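Local coordinates for multicopper oxidase (Arthrobacter sp. FB24, PDB 3GDC), which probably couples the one-electron oxidation of phenolic or similar substrates to the reduction of dioxygen to water at its copper centres, as laccases do, at residues A[38-43]-A[58-63]; A[80-85]-A[111-116]. All coordinates share one frame; numbering follows the deposited sequence.

Contacts 1 and 2 belong to one sheet: strand 33-49 lies beside strand 75-82, and Ala41 hydrogen-bonds through its backbone to Thr81 and Ala83, so the strand of one contact is the sheet neighbour of the strand of the other, with centres about 11 Å apart. Each is partly buried, but contact 2 has the larger share of exposed residues and lies farther from the chain's centre. In contact 1 two strands of a hairpin pair through their backbones and an asparagine extends the pattern. In contact 2 a strand end receives a loop, and an asparagine again bonds through backbone and side chain, joined by a pair of hydroxyls. Aromatic rings, Tyr59 and Phe80, mark the buried side of both.

Contact 1: A[38-43]-A[58-63]; sequences DIVAVD and SYNGRI
Asn60 grips segment 38-43 with both its backbone and its side chain. Its backbone N donates to Val40 O at 2.8 Å, an almost straight bond (175°), while its OD1 takes the N-H of Val40 at 2.9 Å, so the peptide groups flanking Val40 are met from one residue. ND2 of the same amide reaches Asp38 O at 3.3 Å, a weak bond though nearly linear. Setting CG anti to its own carbonyl carbon (chi1 -74°) brings the amide back alongside the strand's backbone, although the CB bond itself leads away. With an alanine here, Val40 N would probably lose its acceptor and Asp38 O its weak donor, so that this end of the pairing could fray. Farther along, Val42 and Ser58 exchange backbone bonds as an antiparallel hydrogen-bonded pair. Ser58 OG also donates to Val42 O, at 3.1 Å, on the opposite face of that carbonyl from Ser58 N; serine's short hydroxyl suits this reach to the neighbouring strand. Val42 CG2 packs against this hydroxyl and, 3.4 Å away, against Gly61 N. On the other face, Ile39 CG2 lies 3.6 Å from Tyr59 CD1, the branched side chain crossing the ring at a slant, and small Ala41 leaves room for the ring. Tyr59 OH bonds to Thr89 O, and its ring meets Tyr131 and touches Cys133, a copper ligand. Asp38, at the exposed end of the contact, forms a salt bridge with Arg24 of the neighbouring strand 20-27. Asparagine and glycine tolerate the positive phi of the two central positions, Asn60 and Gly61, in the type I' turn from Tyr59 to Arg62. This is an antiparallel beta hairpin of the cupredoxin-like domain, its aromatic face turned toward a copper site.

Contact 2: A[80-85]-A[111-116]; sequences FTNAGA and IAPGQS
The Phe80 ring and the Ile111 side chain run alongside in opposite senses, with Ile111 CG1 in the plane of the ring at its edge, 3.9 Å from CD2. The flat ring and the branched aliphatic chain suit this buried side, where Phe80 also touches His88, a copper ligand. Asn82 extends toward the turn: a fully extended first torsion (chi1 -176°) carries the amide across to Ile111 O, which ND2 meets at 2.9 Å, close to the amide plane. ND2 also donates to His86 O, while OD1 accepts from Gly84 N in an Asx turn, so both ends of the amide are held and its rotation is fixed. Its backbone is paired too, N to Gln115 O and O to Gly114 N at 2.7 Å. Gly114, at phi 90°, fits the type II turn from Ala112 to Gln115, where a side chain would collide with the carbonyl oxygen of Pro113. Proline's fixed phi suits the turn's second position, and its ring packs beside Gly84 O and Ala85 O. On the more exposed side, Thr81 OG1 and Ser116 OG share a hydrogen bond of 2.8 Å. The junction is thus mainly polar: one buried asparagine ties the strand end to the turn and to the segment leading to His88.

Contact 1: A[38-43]-A[58-63]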
ATOM      1  N   ASP A  38       3.197 -32.354  12.745  1.00 18.09           N
ATOM      2  CA  ASP A  38       3.479 -32.062  14.148  1.00 18.75           C
ATOM      3  C   ASP A  38       4.274 -30.770  14.221  1.00 18.99           C
ATOM      4  O   ASP A  38       5.334 -30.652  13.594  1.00 19.61           O
ATOM      5  CB  ASP A  38       4.309 -33.174  14.793  1.00 19.31           C
ATOM      6  CG  ASP A  38       3.668 -34.528  14.658  1.00 22.62           C
ATOM      7  OD1 ASP A  38       2.442 -34.618  14.839  1.00 24.68           O
ATOM      8  OD2 ASP A  38       4.396 -35.499  14.365  1.00 27.60           O
ATOM      9  N   ILE A  39       3.764 -29.811  14.985  1.00 18.41           N
ATOM     10  CA  ILE A  39       4.410 -28.509  15.132  1.00 18.49           C
ATOM     11  C   ILE A  39       4.595 -28.264  16.623  1.00 18.17           C
ATOM     12  O   ILE A  39       3.647 -28.410  17.412  1.00 17.83           O
ATOM     13  CB  ILE A  39       3.564 -27.378  14.465  1.00 18.18           C
ATOM     14  CG1 ILE A  39       3.476 -27.595  12.939  1.00 18.75           C
ATOM     15  CG2 ILE A  39       4.132 -25.992  14.799  1.00 19.21           C
ATOM     16  CD1 ILE A  39       2.798 -26.461  12.140  1.00 20.55           C
ATOM     17  N   VAL A  40       5.810 -27.888  17.011  1.00 18.20           N
ATOM     18  CA  VAL A  40       6.132 -27.637  18.414  1.00 18.49           C
ATOM     19  C   VAL A  40       6.664 -26.215  18.579  1.00 18.79           C
ATOM     20  O   VAL A  40       7.574 -25.812  17.847  1.00 19.06           O
ATOM     21  CB  VAL A  40       7.195 -28.637  18.942  1.00 18.34           C
ATOM     22  CG1 VAL A  40       7.495 -28.378  20.420  1.00 18.90           C
ATOM     23  CG2 VAL A  40       6.746 -30.098  18.742  1.00 20.06           C
ATOM     24  N   ALA A  41       6.103 -25.450  19.521  1.00 18.81           N
ATOM     25  CA  ALA A  41       6.669 -24.138  19.851  1.00 18.82           C
ATOM     26  C   ALA A  41       7.847 -24.326  20.807  1.00 19.35           C
ATOM     27  O   ALA A  41       7.728 -24.982  21.844  1.00 19.16           O
ATOM     28  CB  ALA A  41       5.610 -23.187  20.434  1.00 18.64           C
ATOM     29  N   VAL A  42       9.005 -23.808  20.419  1.00 20.08           N
ATOM     30  CA  VAL A  42      10.225 -24.010  21.199  1.00 21.14           C
ATOM     31  C   VAL A  42      10.997 -22.703  21.309  1.00 21.40           C
ATOM     32  O   VAL A  42      11.137 -21.974  20.323  1.00 21.01           O
ATOM     33  CB  VAL A  42      11.163 -25.109  20.594  1.00 21.67           C
ATOM     34  CG1 VAL A  42      10.482 -26.452  20.534  1.00 23.33           C
ATOM     35  CG2 VAL A  42      11.655 -24.725  19.213  1.00 22.29           C
ATOM     36  N   ASP A  43      11.496 -22.421  22.509  1.00 21.10           N
ATOM     37  CA  ASP A  43      12.332 -21.253  22.730  1.00 21.50           C
ATOM     38  C   ASP A  43      13.747 -21.624  22.286  1.00 21.12           C
ATOM     39  O   ASP A  43      14.278 -22.661  22.690  1.00 21.04           O
ATOM     40  CB  ASP A  43      12.308 -20.858  24.209  1.00 21.81           C
ATOM     41  CG  ASP A  43      10.907 -20.537  24.713  1.00 23.82           C
ATOM     42  OD1 ASP A  43      10.010 -20.254  23.885  1.00 24.30           O
ATOM     43  OD2 ASP A  43      10.703 -20.576  25.949  1.00 26.11           O
ATOM     44  N   SER A  58      10.010 -20.081  18.362  1.00 16.33           N
ATOM     45  CA  SER A  58       9.954 -20.646  17.022  1.00 16.58           C
ATOM     46  C   SER A  58       9.111 -21.906  16.956  1.00 16.57           C
ATOM     47  O   SER A  58       9.062 -22.681  17.908  1.00 18.05           O
ATOM     48  CB  SER A  58      11.363 -20.971  16.521  1.00 16.69           C
ATOM     49  OG  SER A  58      11.950 -21.994  17.298  1.00 18.34           O
ATOM     50  N   TYR A  59       8.472 -22.107  15.814  1.00 16.58           N
ATOM     51  CA  TYR A  59       7.829 -23.374  15.508  1.00 16.36           C
ATOM     52  C   TYR A  59       8.864 -24.322  14.904  1.00 16.28           C
ATOM     53  O   TYR A  59       9.448 -24.019  13.850  1.00 16.51           O
ATOM     54  CB  TYR A  59       6.697 -23.163  14.508  1.00 16.04           C
ATOM     55  CG  TYR A  59       5.536 -22.320  14.974  1.00 15.38           C
ATOM     56  CD1 TYR A  59       4.730 -22.717  16.053  1.00 13.72           C
ATOM     57  CD2 TYR A  59       5.192 -21.151  14.289  1.00 14.92           C
ATOM     58  CE1 TYR A  59       3.646 -21.947  16.461  1.00 13.91           C
ATOM     59  CE2 TYR A  59       4.083 -20.379  14.685  1.00 13.84           C
ATOM     60  CZ  TYR A  59       3.322 -20.786  15.776  1.00 14.28           C
ATOM     61  OH  TYR A  59       2.230 -20.032  16.163  1.00 15.39           O
ATOM     62  N   ASN A  60       9.085 -25.461  15.568  1.00 16.72           N
ATOM     63  CA  ASN A  60      10.036 -26.492  15.118  1.00 17.28           C
ATOM     64  C   ASN A  60      11.480 -25.991  14.985  1.00 17.22           C
ATOM     65  O   ASN A  60      12.252 -26.496  14.153  1.00 17.53           O
ATOM     66  CB  ASN A  60       9.569 -27.146  13.803  1.00 17.76           C
ATOM     67  CG  ASN A  60       8.393 -28.094  14.000  1.00 19.22           C
ATOM     68  OD1 ASN A  60       7.911 -28.287  15.118  1.00 22.48           O
ATOM     69  ND2 ASN A  60       7.922 -28.683  12.908  1.00 20.97           N
ATOM     70  N   GLY A  61      11.833 -25.003  15.805  1.00 17.22           N
ATOM     71  CA  GLY A  61      13.225 -24.545  15.922  1.00 17.53           C
ATOM     72  C   GLY A  61      13.777 -23.826  14.709  1.00 17.41           C
ATOM     73  O   GLY A  61      14.995 -23.802  14.498  1.00 17.79           O
ATOM     74  N   ARG A  62      12.890 -23.248  13.904  1.00 17.13           N
ATOM     75  CA  ARG A  62      13.305 -22.450  12.747  1.00 16.42           C
ATOM     76  C   ARG A  62      12.418 -21.218  12.623  1.00 16.28           C
ATOM     77  O   ARG A  62      11.232 -21.247  12.992  1.00 15.40           O
ATOM     78  CB  ARG A  62      13.228 -23.279  11.455  1.00 17.34           C
ATOM     79  CG  ARG A  62      11.867 -23.918  11.218  1.00 18.26           C
ATOM     80  CD  ARG A  62      11.336 -23.520   9.836  1.00 24.31           C
ATOM     81  NE  ARG A  62      11.678 -24.501   8.859  1.00 24.36           N
ATOM     82  CZ  ARG A  62      11.332 -24.494   7.577  1.00 21.53           C
ATOM     83  NH1 ARG A  62      10.612 -23.513   7.023  1.00 18.93           N
ATOM     84  NH2 ARG A  62      11.751 -25.496   6.844  1.00 19.74           N
ATOM     85  N   ILE A  63      13.011 -20.136  12.116  1.00 15.35           N
ATOM     86  CA  ILE A  63      12.301 -18.905  11.797  1.00 15.23           C
ATOM     87  C   ILE A  63      12.642 -18.550  10.352  1.00 15.15           C
ATOM     88  O   ILE A  63      13.817 -18.375  10.047  1.00 16.10           O
ATOM     89  CB  ILE A  63      12.757 -17.724  12.712  1.00 15.20           C
ATOM     90  CG1 ILE A  63      12.507 -18.039  14.187  1.00 14.76           C
ATOM     91  CG2 ILE A  63      12.026 -16.463  12.317  1.00 14.12           C
ATOM     92  CD1 ILE A  63      13.062 -16.987  15.142  1.00 15.53           C
TER

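Contact 2: A[80-85]-A[111-116]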
ATOM      1  N   PHE A  80      -0.297 -29.482  17.467  1.00 17.89           N
ATOM      2  CA  PHE A  80       0.503 -28.448  18.105  1.00 17.79           C
ATOM      3  C   PHE A  80       0.845 -28.835  19.534  1.00 18.41           C
ATOM      4  O   PHE A  80      -0.036 -29.235  20.297  1.00 18.40           O
ATOM      5  CB  PHE A  80      -0.271 -27.121  18.096  1.00 17.55           C
ATOM      6  CG  PHE A  80       0.471 -25.976  18.737  1.00 17.84           C
ATOM      7  CD1 PHE A  80       1.773 -25.660  18.347  1.00 17.62           C
ATOM      8  CD2 PHE A  80      -0.147 -25.196  19.712  1.00 17.06           C
ATOM      9  CE1 PHE A  80       2.454 -24.581  18.928  1.00 16.44           C
ATOM     10  CE2 PHE A  80       0.520 -24.120  20.298  1.00 18.40           C
ATOM     11  CZ  PHE A  80       1.825 -23.812  19.908  1.00 17.18           C
ATOM     12  N   THR A  81       2.125 -28.738  19.884  1.00 18.58           N
ATOM     13  CA  THR A  81       2.565 -28.867  21.275  1.00 19.25           C
ATOM     14  C   THR A  81       3.343 -27.614  21.659  1.00 19.52           C
ATOM     15  O   THR A  81       4.195 -27.144  20.893  1.00 19.34           O
ATOM     16  CB  THR A  81       3.442 -30.119  21.504  1.00 19.96           C
ATOM     17  OG1 THR A  81       2.687 -31.293  21.201  1.00 21.47           O
ATOM     18  CG2 THR A  81       3.926 -30.211  22.966  1.00 20.74           C
ATOM     19  N   ASN A  82       3.033 -27.068  22.830  1.00 19.44           N
ATOM     20  CA  ASN A  82       3.745 -25.902  23.332  1.00 19.76           C
ATOM     21  C   ASN A  82       4.847 -26.358  24.274  1.00 20.42           C
ATOM     22  O   ASN A  82       4.576 -26.760  25.406  1.00 20.96           O
ATOM     23  CB  ASN A  82       2.797 -24.910  24.034  1.00 19.42           C
ATOM     24  CG  ASN A  82       3.512 -23.640  24.474  1.00 19.12           C
ATOM     25  OD1 ASN A  82       4.714 -23.484  24.235  1.00 19.31           O
ATOM     26  ND2 ASN A  82       2.786 -22.732  25.118  1.00 19.48           N
ATOM     27  N   ALA A  83       6.087 -26.322  23.791  1.00 20.85           N
ATOM     28  CA  ALA A  83       7.245 -26.642  24.618  1.00 21.79           C
ATOM     29  C   ALA A  83       7.993 -25.385  25.083  1.00 22.23           C
ATOM     30  O   ALA A  83       9.105 -25.475  25.608  1.00 22.29           O
ATOM     31  CB  ALA A  83       8.186 -27.604  23.874  1.00 21.76           C
ATOM     32  N   GLY A  84       7.375 -24.222  24.890  1.00 22.95           N
ATOM     33  CA  GLY A  84       7.927 -22.943  25.353  1.00 23.62           C
ATOM     34  C   GLY A  84       7.569 -22.593  26.789  1.00 24.11           C
ATOM     35  O   GLY A  84       6.826 -23.322  27.452  1.00 25.12           O
ATOM     36  N   ALA A  85       8.098 -21.475  27.270  1.00 24.26           N
ATOM     37  CA  ALA A  85       7.870 -21.014  28.644  1.00 24.04           C
ATOM     38  C   ALA A  85       6.600 -20.180  28.777  1.00 24.01           C
ATOM     39  O   ALA A  85       6.163 -19.883  29.893  1.00 24.17           O
ATOM     40  CB  ALA A  85       9.071 -20.212  29.139  1.00 24.61           C
ATOM     41  N   ILE A 111      -2.830 -22.074  24.427  1.00 21.37           N
ATOM     42  CA  ILE A 111      -2.249 -23.375  24.727  1.00 21.62           C
ATOM     43  C   ILE A 111      -1.117 -23.163  25.719  1.00 21.42           C
ATOM     44  O   ILE A 111      -0.126 -22.509  25.409  1.00 20.94           O
ATOM     45  CB  ILE A 111      -1.745 -24.125  23.450  1.00 21.13           C
ATOM     46  CG1 ILE A 111      -2.823 -24.171  22.344  1.00 22.08           C
ATOM     47  CG2 ILE A 111      -1.196 -25.520  23.808  1.00 21.03           C
ATOM     48  CD1 ILE A 111      -4.241 -24.638  22.782  1.00 22.44           C
ATOM     49  N   ALA A 112      -1.288 -23.695  26.929  1.00 21.80           N
ATOM     50  CA  ALA A 112      -0.312 -23.515  27.997  1.00 22.41           C
ATOM     51  C   ALA A 112       0.989 -24.290  27.749  1.00 22.46           C
ATOM     52  O   ALA A 112       0.997 -25.278  27.011  1.00 22.23           O
ATOM     53  CB  ALA A 112      -0.925 -23.910  29.352  1.00 22.47           C
ATOM     54  N   PRO A 113       2.101 -23.838  28.363  1.00 23.23           N
ATOM     55  CA  PRO A 113       3.353 -24.597  28.302  1.00 23.74           C
ATOM     56  C   PRO A 113       3.145 -26.053  28.718  1.00 24.53           C
ATOM     57  O   PRO A 113       2.534 -26.316  29.760  1.00 24.65           O
ATOM     58  CB  PRO A 113       4.233 -23.872  29.318  1.00 23.64           C
ATOM     59  CG  PRO A 113       3.740 -22.493  29.304  1.00 23.43           C
ATOM     60  CD  PRO A 113       2.258 -22.603  29.155  1.00 23.18           C
ATOM     61  N   GLY A 114       3.615 -26.982  27.888  1.00 24.70           N
ATOM     62  CA  GLY A 114       3.471 -28.412  28.141  1.00 25.67           C
ATOM     63  C   GLY A 114       2.209 -29.029  27.556  1.00 25.77           C
ATOM     64  O   GLY A 114       2.057 -30.248  27.551  1.00 26.99           O
ATOM     65  N   GLN A 115       1.306 -28.193  27.051  1.00 25.68           N
ATOM     66  CA  GLN A 115       0.010 -28.678  26.585  1.00 25.44           C
ATOM     67  C   GLN A 115      -0.040 -28.762  25.059  1.00 24.81           C
ATOM     68  O   GLN A 115       0.808 -28.173  24.372  1.00 24.22           O
ATOM     69  CB  GLN A 115      -1.128 -27.848  27.198  1.00 26.07           C
ATOM     70  CG  GLN A 115      -0.952 -27.712  28.731  1.00 29.05           C
ATOM     71  CD  GLN A 115      -2.233 -27.463  29.527  1.00 33.68           C
ATOM     72  OE1 GLN A 115      -3.239 -26.997  28.999  1.00 36.37           O
ATOM     73  NE2 GLN A 115      -2.180 -27.753  30.826  1.00 35.91           N
ATOM     74  N   SER A 116      -1.006 -29.530  24.551  1.00 23.46           N
ATOM     75  CA  SER A 116      -1.124 -29.828  23.124  1.00 23.16           C
ATOM     76  C   SER A 116      -2.556 -29.619  22.624  1.00 22.69           C
ATOM     77  O   SER A 116      -3.518 -29.744  23.390  1.00 23.16           O
ATOM     78  CB  SER A 116      -0.689 -31.270  22.838  1.00 23.26           C
ATOM     79  OG  SER A 116       0.692 -31.470  23.103  1.00 24.94           O
TER